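Local coordinates for exodeoxyribonuclease III (Methanosarcina mazei, PDB 5J8N), which probably cleaves DNA at abasic sites and degrades double-stranded DNA from the 3' end as a magnesium- or manganese-dependent phosphodiesterase, at residues 44-49 with 56-61; 179-184 with 223-228; 194-199 with 235-240. The protein carries 3 engineered substitutions. All blocks are in the same frame, centred on the assembly; numbering follows the deposited sequence.

Interaction 1: residues 44-49 with 56-61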
loop_
_atom_site.group_PDB
_atom_site.type_symbol
_atom_site.label_atom_id
_atom_site.label_comp_id
_atom_site.label_asym_id
_atom_site.label_seq_id
_atom_site.Cartn_x
_atom_site.Cartn_y
_atom_site.Cartn_z
ATOM N N ASP A 44 4.801 9.717 16.718
ATOM C CA ASP A 44 5.737 8.602 16.841
ATOM C C ASP A 44 5.492 7.714 18.083
ATOM O O ASP A 44 6.370 6.955 18.510
ATOM C CB ASP A 44 7.169 9.153 16.864
ATOM C CG ASP A 44 7.556 9.815 15.545
ATOM O OD1 ASP A 44 6.855 9.616 14.523
ATOM O OD2 ASP A 44 8.567 10.557 15.535
ATOM N N LYS A 45 4.294 7.801 18.657
ATOM C CA LYS A 45 3.958 7.005 19.839
ATOM C C LYS A 45 3.347 5.677 19.408
ATOM O O LYS A 45 2.127 5.535 19.311
ATOM C CB LYS A 45 3.016 7.781 20.747
ATOM C CG LYS A 45 3.740 8.890 21.470
ATOM C CD LYS A 45 2.818 10.032 21.805
ATOM C CE LYS A 45 3.594 11.328 22.035
ATOM N NZ LYS A 45 2.714 12.545 21.946
ATOM N N LEU A 46 4.233 4.725 19.138
ATOM C CA LEU A 46 3.835 3.431 18.631
ATOM C C LEU A 46 3.353 2.602 19.776
ATOM O O LEU A 46 3.794 2.796 20.893
ATOM C CB LEU A 46 4.998 2.723 17.945
ATOM C CG LEU A 46 5.522 3.369 16.684
ATOM C CD1 LEU A 46 6.817 2.725 16.312
ATOM C CD2 LEU A 46 4.457 3.194 15.631
ATOM N N PRO A 47 2.432 1.692 19.496
ATOM C CA PRO A 47 2.071 0.659 20.470
ATOM C C PRO A 47 3.312 -0.039 21.034
ATOM O O PRO A 47 4.224 -0.368 20.265
ATOM C CB PRO A 47 1.235 -0.322 19.630
ATOM C CG PRO A 47 0.649 0.515 18.561
ATOM C CD PRO A 47 1.725 1.507 18.209
ATOM N N ARG A 48 3.344 -0.297 22.341
ATOM C CA ARG A 48 4.481 -0.974 22.963
ATOM C C ARG A 48 4.783 -2.320 22.285
ATOM O O ARG A 48 5.945 -2.697 22.086
ATOM C CB ARG A 48 4.209 -1.176 24.458
ATOM C CG ARG A 48 5.322 -1.884 25.213
ATOM C CD ARG A 48 5.069 -1.899 26.718
ATOM N NE ARG A 48 3.972 -2.790 27.083
ATOM C CZ ARG A 48 2.966 -2.457 27.892
ATOM N NH1 ARG A 48 2.913 -1.246 28.435
ATOM N NH2 ARG A 48 2.017 -3.341 28.168
ATOM N N GLU A 49 3.730 -3.022 21.882
ATOM C CA GLU A 49 3.899 -4.351 21.311
ATOM C C GLU A 49 4.607 -4.356 19.986
ATOM O O GLU A 49 5.116 -5.405 19.576
ATOM C CB GLU A 49 2.545 -5.048 21.132
ATOM C CG GLU A 49 1.767 -5.232 22.402
ATOM C CD GLU A 49 0.951 -4.009 22.779
ATOM O OE1 GLU A 49 1.155 -2.915 22.208
ATOM O OE2 GLU A 49 0.086 -4.147 23.653
ATOM N N TYR A 56 12.726 -8.330 13.681
ATOM C CA TYR A 56 12.366 -7.318 12.652
ATOM C C TYR A 56 12.947 -5.949 12.994
ATOM O O TYR A 56 12.982 -5.584 14.150
ATOM C CB TYR A 56 10.864 -7.147 12.486
ATOM C CG TYR A 56 10.159 -8.272 11.777
ATOM C CD1 TYR A 56 9.988 -8.249 10.400
ATOM C CD2 TYR A 56 9.622 -9.331 12.510
ATOM C CE1 TYR A 56 9.289 -9.292 9.712
ATOM C CE2 TYR A 56 8.953 -10.375 11.841
ATOM C CZ TYR A 56 8.782 -10.336 10.456
ATOM O OH TYR A 56 8.125 -11.380 9.829
ATOM N N TYR A 57 13.411 -5.255 11.978
ATOM C CA TYR A 57 13.640 -3.815 12.037
ATOM C C TYR A 57 12.296 -3.179 11.777
ATOM O O TYR A 57 11.490 -3.712 11.004
ATOM C CB TYR A 57 14.664 -3.377 11.002
ATOM C CG TYR A 57 16.029 -3.976 11.273
ATOM C CD1 TYR A 57 16.942 -3.316 12.100
ATOM C CD2 TYR A 57 16.415 -5.198 10.708
ATOM C CE1 TYR A 57 18.176 -3.854 12.371
ATOM C CE2 TYR A 57 17.670 -5.744 10.978
ATOM C CZ TYR A 57 18.533 -5.063 11.825
ATOM O OH TYR A 57 19.769 -5.586 12.106
ATOM N N ASN A 58 12.038 -2.016 12.368
ATOM C CA ASN A 58 10.810 -1.323 12.003
ATOM C C ASN A 58 11.025 0.174 11.879
ATOM O O ASN A 58 11.882 0.727 12.576
ATOM C CB ASN A 58 9.695 -1.614 13.025
ATOM C CG ASN A 58 9.895 -0.907 14.335
ATOM O OD1 ASN A 58 9.433 0.225 14.515
ATOM N ND2 ASN A 58 10.650 -1.522 15.247
ATOM N N TYR A 59 10.241 0.765 10.975
ATOM C CA TYR A 59 10.377 2.204 10.636
ATOM C C TYR A 59 9.004 2.765 10.423
ATOM O O TYR A 59 8.202 2.156 9.712
ATOM C CB TYR A 59 11.236 2.396 9.372
ATOM C CG TYR A 59 12.558 1.658 9.517
ATOM C CD1 TYR A 59 13.588 2.211 10.234
ATOM C CD2 TYR A 59 12.706 0.377 9.009
ATOM C CE1 TYR A 59 14.773 1.499 10.425
ATOM C CE2 TYR A 59 13.855 -0.304 9.212
ATOM C CZ TYR A 59 14.870 0.230 9.879
ATOM O OH TYR A 59 16.026 -0.489 10.138
ATOM N N PHE A 60 8.697 3.918 11.011
ATOM C CA PHE A 60 7.370 4.504 10.924
ATOM C C PHE A 60 7.459 5.969 10.597
ATOM O O PHE A 60 8.447 6.654 11.039
ATOM C CB PHE A 60 6.617 4.372 12.275
ATOM C CG PHE A 60 6.020 3.009 12.492
ATOM C CD1 PHE A 60 6.798 1.973 13.003
ATOM C CD2 PHE A 60 4.715 2.742 12.054
ATOM C CE1 PHE A 60 6.212 0.685 13.163
ATOM C CE2 PHE A 60 4.120 1.486 12.226
ATOM C CZ PHE A 60 4.886 0.461 12.783
ATOM N N VAL A 61 6.429 6.470 9.932
ATOM C CA VAL A 61 6.279 7.934 9.767
ATOM C C VAL A 61 4.875 8.271 10.221
ATOM O O VAL A 61 3.904 7.525 9.942
ATOM C CB VAL A 61 6.560 8.382 8.329
ATOM C CG1 VAL A 61 5.604 7.850 7.362
ATOM C CG2 VAL A 61 6.616 9.950 8.247
#
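Both methyl groups of L46 rest against the ring of F60, and this pair makes up most of the contact between the loop 44-47 and strand 57-61. CD2 of L46 stands over the middle of one face, 3.5 Å from the centroid of the F60 ring and 10° off its normal, so that a CH-pi contact forms almost directly above the pi cloud. The second methyl meets the CD1-CE1 side of the ring: L46 CD1 lies 3.4 Å from F60 CD1 and also approaches F60 CE1. The same methyl is 4.0 Å from N58 OD1, an oxygen that sits in the plane of the F60 ring at its edge, beside the C-H groups of CD1 and CE1. In N58 the CG lies between the backbone N and the carbonyl carbon (chi1 73°), which sets OD1 at the edge of the F60 ring; ND2, on the other branch, gives a weak hydrogen bond to K51 O at the end of helix 48-51. F74 of the neighbouring strand meets the F60 ring nearly at right angles. An alanine in place of F60 would take away the flat surface on which L46 lies, and would probably open a gap between the loop and the sheet and leave the leucine free to turn. Further out, a hydrogen bond from D44 N to S62 OG ties the start of the loop to the end of the strand, while P47 occupies the N-cap position of helix 48-51. Strand 57-61 pairs antiparallel with strand 71-75 and is the outermost on its side of the six-stranded sheet. Such packing of a loop against an edge strand belongs here to the DNase I-like alpha/beta sandwich, in the loop that follows the metal ligand E38.

Interaction 2: residues 179-184 with 223-228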
loop_
_atom_site.group_PDB
_atom_site.type_symbol
_atom_site.label_atom_id
_atom_site.label_comp_id
_atom_site.label_asym_id
_atom_site.label_seq_id
_atom_site.Cartn_x
_atom_site.Cartn_y
_atom_site.Cartn_z
ATOM N N ALA A 179 -7.783 7.091 -14.943
ATOM C CA ALA A 179 -6.925 7.531 -16.054
ATOM C C ALA A 179 -5.523 7.726 -15.497
ATOM O O ALA A 179 -4.517 7.450 -16.183
ATOM C CB ALA A 179 -7.446 8.808 -16.695
ATOM N N TRP A 180 -5.417 8.257 -14.282
ATOM C CA TRP A 180 -4.079 8.425 -13.715
ATOM C C TRP A 180 -3.421 7.057 -13.552
ATOM O O TRP A 180 -2.224 6.916 -13.826
ATOM C CB TRP A 180 -4.091 9.191 -12.379
ATOM C CG TRP A 180 -2.694 9.209 -11.833
ATOM C CD1 TRP A 180 -1.698 10.081 -12.180
ATOM C CD2 TRP A 180 -2.089 8.231 -10.969
ATOM N NE1 TRP A 180 -0.521 9.712 -11.547
ATOM C CE2 TRP A 180 -0.743 8.591 -10.798
ATOM C CE3 TRP A 180 -2.576 7.129 -10.281
ATOM C CZ2 TRP A 180 0.137 7.870 -9.968
ATOM C CZ3 TRP A 180 -1.711 6.394 -9.456
ATOM C CH2 TRP A 180 -0.342 6.766 -9.325
ATOM N N MET A 181 -4.154 6.034 -13.096
ATOM C CA MET A 181 -3.567 4.700 -12.985
ATOM C C MET A 181 -3.112 4.189 -14.355
ATOM O O MET A 181 -2.033 3.585 -14.463
ATOM C CB MET A 181 -4.559 3.770 -12.349
ATOM C CG MET A 181 -4.826 4.103 -10.843
ATOM S SD MET A 181 -5.649 2.788 -9.952
ATOM C CE MET A 181 -4.343 1.588 -9.874
ATOM N N ASP A 182 -3.874 4.454 -15.413
ATOM C CA ASP A 182 -3.453 4.080 -16.755
ATOM C C ASP A 182 -2.093 4.730 -17.058
ATOM O O ASP A 182 -1.173 4.075 -17.594
ATOM C CB ASP A 182 -4.452 4.537 -17.812
ATOM C CG ASP A 182 -5.786 3.783 -17.779
ATOM O OD1 ASP A 182 -5.835 2.596 -17.326
ATOM O OD2 ASP A 182 -6.784 4.394 -18.258
ATOM N N LYS A 183 -1.981 6.028 -16.765
ATOM C CA LYS A 183 -0.773 6.815 -17.079
ATOM C C LYS A 183 0.413 6.254 -16.276
ATOM O O LYS A 183 1.509 6.095 -16.828
ATOM C CB LYS A 183 -1.017 8.272 -16.752
ATOM C CG LYS A 183 0.197 9.174 -16.966
ATOM C CD LYS A 183 -0.168 10.546 -16.366
ATOM C CE LYS A 183 1.010 11.513 -16.460
ATOM N NZ LYS A 183 0.629 12.866 -15.920
ATOM N N PHE A 184 0.193 5.943 -15.001
ATOM C CA PHE A 184 1.227 5.357 -14.151
ATOM C C PHE A 184 1.735 4.032 -14.771
ATOM O O PHE A 184 2.924 3.861 -15.013
ATOM C CB PHE A 184 0.601 5.163 -12.764
ATOM C CG PHE A 184 1.394 4.323 -11.781
ATOM C CD1 PHE A 184 2.787 4.316 -11.748
ATOM C CD2 PHE A 184 0.693 3.585 -10.832
ATOM C CE1 PHE A 184 3.472 3.544 -10.780
ATOM C CE2 PHE A 184 1.378 2.825 -9.885
ATOM C CZ PHE A 184 2.752 2.815 -9.875
ATOM N N TYR A 223 -2.575 -2.552 -3.713
ATOM C CA TYR A 223 -1.806 -3.074 -4.840
ATOM C C TYR A 223 -0.339 -3.220 -4.461
ATOM O O TYR A 223 0.136 -2.549 -3.528
ATOM C CB TYR A 223 -1.869 -2.099 -6.021
ATOM C CG TYR A 223 -3.228 -1.742 -6.569
ATOM C CD1 TYR A 223 -4.066 -0.849 -5.894
ATOM C CD2 TYR A 223 -3.628 -2.214 -7.824
ATOM C CE1 TYR A 223 -5.303 -0.483 -6.409
ATOM C CE2 TYR A 223 -4.891 -1.866 -8.362
ATOM C CZ TYR A 223 -5.683 -0.965 -7.643
ATOM O OH TYR A 223 -6.880 -0.582 -8.216
ATOM N N VAL A 224 0.354 -4.053 -5.208
ATOM C CA VAL A 224 1.816 -3.936 -5.222
ATOM C C VAL A 224 2.199 -3.784 -6.668
ATOM O O VAL A 224 1.908 -4.636 -7.522
ATOM C CB VAL A 224 2.572 -5.116 -4.562
ATOM C CG1 VAL A 224 4.054 -4.787 -4.483
ATOM C CG2 VAL A 224 2.011 -5.434 -3.160
ATOM N N PHE A 225 2.858 -2.681 -7.003
ATOM C CA PHE A 225 3.372 -2.412 -8.336
ATOM C C PHE A 225 4.849 -2.672 -8.392
ATOM O O PHE A 225 5.553 -2.506 -7.377
ATOM C CB PHE A 225 3.123 -0.963 -8.739
ATOM C CG PHE A 225 1.694 -0.530 -8.585
ATOM C CD1 PHE A 225 0.747 -0.866 -9.561
ATOM C CD2 PHE A 225 1.316 0.175 -7.487
ATOM C CE1 PHE A 225 -0.598 -0.445 -9.416
ATOM C CE2 PHE A 225 -0.020 0.606 -7.326
ATOM C CZ PHE A 225 -0.977 0.259 -8.298
ATOM N N VAL A 226 5.318 -3.102 -9.537
ATOM C CA VAL A 226 6.793 -3.207 -9.746
ATOM C C VAL A 226 7.155 -2.511 -11.024
ATOM O O VAL A 226 6.401 -2.499 -12.002
ATOM C CB VAL A 226 7.300 -4.662 -9.755
ATOM C CG1 VAL A 226 7.004 -5.337 -8.379
ATOM C CG2 VAL A 226 6.716 -5.484 -10.934
ATOM N N SER A 227 8.332 -1.903 -11.046
ATOM C CA SER A 227 8.881 -1.451 -12.321
ATOM C C SER A 227 9.116 -2.658 -13.228
ATOM O O SER A 227 9.356 -3.781 -12.764
ATOM C CB SER A 227 10.174 -0.675 -12.101
ATOM O OG SER A 227 11.040 -1.405 -11.224
ATOM N N GLU A 228 9.031 -2.422 -14.526
ATOM C CA GLU A 228 9.141 -3.492 -15.514
ATOM C C GLU A 228 10.408 -4.309 -15.374
ATOM O O GLU A 228 10.397 -5.507 -15.673
ATOM C CB GLU A 228 9.072 -2.862 -16.940
ATOM C CG GLU A 228 9.491 -3.776 -18.086
ATOM C CD GLU A 228 8.522 -4.891 -18.297
ATOM O OE1 GLU A 228 8.958 -5.973 -18.781
ATOM O OE2 GLU A 228 7.320 -4.677 -18.000
#
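The hydroxyl of Y223 is gripped from outside the two segments by T154 O, in a hydrogen bond, and more weakly by H156 N, while M181 closes in on it from helix 175-186 with its sulfur and methyl. M181 CE is 3.6 Å from Y223 CZ and lies over one face of the phenol, 27° off the ring normal, a CH-pi contact made by the very tip of the methionine. The sulfur comes in obliquely, with SD 5.2 Å from the centroid of the Y223 ring, as a Met-aromatic contact. The two side chains arrive from opposite directions, and the bend about the last methionine torsion (chi3 71°) brings the methyl across to the ring. There it serves a second aromatic: M181 CE sits 3.9 Å from F225 CZ, at the edge of that ring and near its plane. A face of F225 is taken by F184, one turn of helix after M181. The two phenyl groups form a T-shaped pair, centroids of F184 and F225 4.7 Å apart and planes at 69°, in which F184 CE2 points into the F225 ring, 3.4 Å above its plane and over its centre. F184 in turn meets F132 of helix 119-141 edge-to-face, and Y189 as well. The axes of segments 179-184 and 223-227 approach to 12.4 Å, a spacing bridged by these long side chains. The result is an aromatic layer between helix and sheet of the DNase I-like alpha/beta sandwich, on the strand that also carries D222, predicted to be important for catalysis.

Interaction 3: residues 194-199 with 235-240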
loop_
_atom_site.group_PDB
_atom_site.type_symbol
_atom_site.label_atom_id
_atom_site.label_comp_id
_atom_site.label_asym_id
_atom_site.label_seq_id
_atom_site.Cartn_x
_atom_site.Cartn_y
_atom_site.Cartn_z
ATOM N N ARG A 194 -2.316 -8.623 -11.284
ATOM C CA ARG A 194 -2.750 -8.869 -12.655
ATOM C C ARG A 194 -1.683 -9.503 -13.546
ATOM O O ARG A 194 -1.990 -9.934 -14.655
ATOM C CB ARG A 194 -3.253 -7.544 -13.277
ATOM C CG ARG A 194 -4.518 -7.001 -12.620
ATOM C CD ARG A 194 -5.669 -8.028 -12.573
ATOM N NE ARG A 194 -6.858 -7.426 -11.966
ATOM C CZ ARG A 194 -7.886 -8.167 -11.551
ATOM N NH1 ARG A 194 -7.834 -9.489 -11.600
ATOM N NH2 ARG A 194 -8.934 -7.572 -11.030
ATOM N N MET A 195 -0.451 -9.633 -13.062
ATOM C CA MET A 195 0.533 -10.449 -13.775
ATOM C C MET A 195 0.103 -11.898 -13.818
ATOM O O MET A 195 0.495 -12.610 -14.731
ATOM C CB MET A 195 1.911 -10.365 -13.121
ATOM C CG MET A 195 2.537 -8.987 -13.287
ATOM S SD MET A 195 4.062 -8.836 -12.353
ATOM C CE MET A 195 5.073 -9.978 -13.300
ATOM N N PHE A 196 -0.708 -12.349 -12.858
ATOM C CA PHE A 196 -1.019 -13.784 -12.780
ATOM C C PHE A 196 -2.525 -14.081 -12.797
ATOM O O PHE A 196 -2.920 -15.189 -13.158
ATOM C CB PHE A 196 -0.444 -14.400 -11.494
ATOM C CG PHE A 196 1.036 -14.193 -11.329
ATOM C CD1 PHE A 196 1.966 -14.996 -11.961
ATOM C CD2 PHE A 196 1.469 -13.185 -10.515
ATOM C CE1 PHE A 196 3.324 -14.768 -11.785
ATOM C CE2 PHE A 196 2.801 -12.936 -10.340
ATOM C CZ PHE A 196 3.730 -13.747 -10.959
ATOM N N ASN A 197 -3.361 -13.124 -12.394
ATOM C CA ASN A 197 -4.774 -13.399 -12.199
ATOM C C ASN A 197 -5.643 -12.339 -12.835
ATOM O O ASN A 197 -5.670 -11.198 -12.344
ATOM C CB ASN A 197 -5.084 -13.498 -10.706
ATOM C CG ASN A 197 -6.508 -14.016 -10.448
ATOM O OD1 ASN A 197 -7.378 -13.959 -11.329
ATOM N ND2 ASN A 197 -6.731 -14.594 -9.281
ATOM N N PRO A 198 -6.335 -12.700 -13.909
ATOM C CA PRO A 198 -7.207 -11.764 -14.622
ATOM C C PRO A 198 -8.631 -11.684 -14.105
ATOM O O PRO A 198 -9.407 -10.896 -14.677
ATOM C CB PRO A 198 -7.225 -12.355 -16.031
ATOM C CG PRO A 198 -7.183 -13.816 -15.783
ATOM C CD PRO A 198 -6.242 -14.000 -14.621
ATOM N N GLU A 199 -8.966 -12.445 -13.077
ATOM C CA GLU A 199 -10.372 -12.646 -12.729
ATOM C C GLU A 199 -10.908 -11.543 -11.816
ATOM O O GLU A 199 -10.176 -10.903 -11.031
ATOM C CB GLU A 199 -10.554 -14.005 -12.074
ATOM C CG GLU A 199 -10.108 -15.139 -12.979
ATOM C CD GLU A 199 -10.183 -16.513 -12.310
ATOM O OE1 GLU A 199 -10.583 -16.618 -11.130
ATOM O OE2 GLU A 199 -9.850 -17.508 -12.981
ATOM N N LYS A 235 7.459 -13.790 -8.404
ATOM C CA LYS A 235 7.079 -15.193 -8.504
ATOM C C LYS A 235 5.644 -15.444 -8.113
ATOM O O LYS A 235 5.116 -16.499 -8.488
ATOM C CB LYS A 235 7.996 -16.017 -7.636
ATOM C CG LYS A 235 9.472 -15.881 -8.005
ATOM C CD LYS A 235 9.685 -16.165 -9.467
ATOM C CE LYS A 235 11.139 -15.958 -9.913
ATOM N NZ LYS A 235 11.332 -16.326 -11.358
ATOM N N SER A 236 5.032 -14.566 -7.341
ATOM C CA SER A 236 3.631 -14.732 -6.996
ATOM C C SER A 236 3.107 -13.377 -6.581
ATOM O O SER A 236 3.893 -12.481 -6.238
ATOM C CB SER A 236 3.421 -15.741 -5.825
ATOM O OG SER A 236 3.775 -15.133 -4.621
ATOM N N ALA A 237 1.782 -13.204 -6.613
ATOM C CA ALA A 237 1.132 -11.981 -6.121
ATOM C C ALA A 237 -0.236 -12.379 -5.577
ATOM O O ALA A 237 -0.952 -13.147 -6.227
ATOM C CB ALA A 237 0.982 -10.970 -7.278
ATOM N N SER A 238 -0.555 -11.910 -4.375
ATOM C CA SER A 238 -1.680 -12.451 -3.603
ATOM C C SER A 238 -2.573 -11.363 -3.070
ATOM O O SER A 238 -2.127 -10.245 -2.836
ATOM C CB SER A 238 -1.139 -13.267 -2.400
ATOM O OG SER A 238 -0.365 -14.355 -2.861
ATOM N N ILE A 239 -3.819 -11.769 -2.759
ATOM C CA ILE A 239 -4.701 -11.011 -1.892
ATOM C C ILE A 239 -5.024 -12.001 -0.784
ATOM O O ILE A 239 -5.151 -13.200 -1.003
ATOM C CB ILE A 239 -5.955 -10.510 -2.609
ATOM C CG1 ILE A 239 -5.539 -9.632 -3.789
ATOM C CG2 ILE A 239 -6.849 -9.711 -1.673
ATOM C CD1 ILE A 239 -6.722 -9.349 -4.714
ATOM N N TYR A 240 -5.149 -11.464 0.443
ATOM C CA TYR A 240 -5.377 -12.301 1.642
ATOM C C TYR A 240 -6.731 -12.019 2.316
ATOM O O TYR A 240 -6.783 -11.457 3.424
ATOM C CB TYR A 240 -4.228 -12.051 2.672
ATOM C CG TYR A 240 -2.873 -12.505 2.214
ATOM C CD1 TYR A 240 -2.062 -11.657 1.447
ATOM C CD2 TYR A 240 -2.372 -13.735 2.604
ATOM C CE1 TYR A 240 -0.788 -12.098 1.047
ATOM C CE2 TYR A 240 -1.131 -14.164 2.156
ATOM C CZ TYR A 240 -0.353 -13.326 1.413
ATOM O OH TYR A 240 0.938 -13.775 1.033
#
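This is a surface contact, in which F196, in the weakly bonded helical turn about 194-196, lays its ring against the backbone of the edge strand 234-239. The phenyl group lies obliquely across the main chain: F196 CZ is 3.8 Å from K235 C, and F196 CE2 is equally near S236 C. Its other strand neighbour is a methyl, A237 CB, 4.0 Å from F196 CD2. With CG anti to the carbonyl carbon (chi1 -56°), the ring reaches the main chain of K235 to A237, and M195 CB backs one of its faces toward the rim. F196 also touches V234, just before the strand segment. Around F196 the segment 194-199 is tied by polar bonds of its own. R194 NH1 donates two nearly straight bonds, 2.8 Å to E199 O and 2.9 Å to N197 O. Both acceptors lie close to the plane of the guanidinium group, but NH1 sits above the carbonyl plane of E199 and is tilted from that of N197. NH2 of this arginine forms a salt bridge with D160. N197 OD1 accepts from E199 N at 2.8 Å, an Asx turn. On the strand side, S236, whose CB points away from segment 194-199, bonds through OG to E254 OE1, and the ammonium of K235 reaches E232 O. Both K235 and S236 pair with E254 of the neighbouring strand, and F196 thus packs beside a classic beta bulge in the outermost strand of the six-stranded sheet.

In the fold
Interaction 1 comes first along the chain and closes a short excursion: the loop before helix 48-51 folds back on strand 57-61, one outer edge of the six-stranded sheet. The other two contacts come much later and alternate along the chain, 179-184, 194-199, 223-228, 235-240, so their loops cross. Interaction 2 joins helix 175-186 to strand 218-227 of the seven-stranded sheet; interaction 3 joins helix 192-196 to strand 234-239, the opposite edge of the sheet that interaction 1 borders. Their centres are about 15 Å apart, whereas the centre of interaction 1 lies about 29 Å from each, beyond the chain's centre. Together they pack helices and loops onto both sheets.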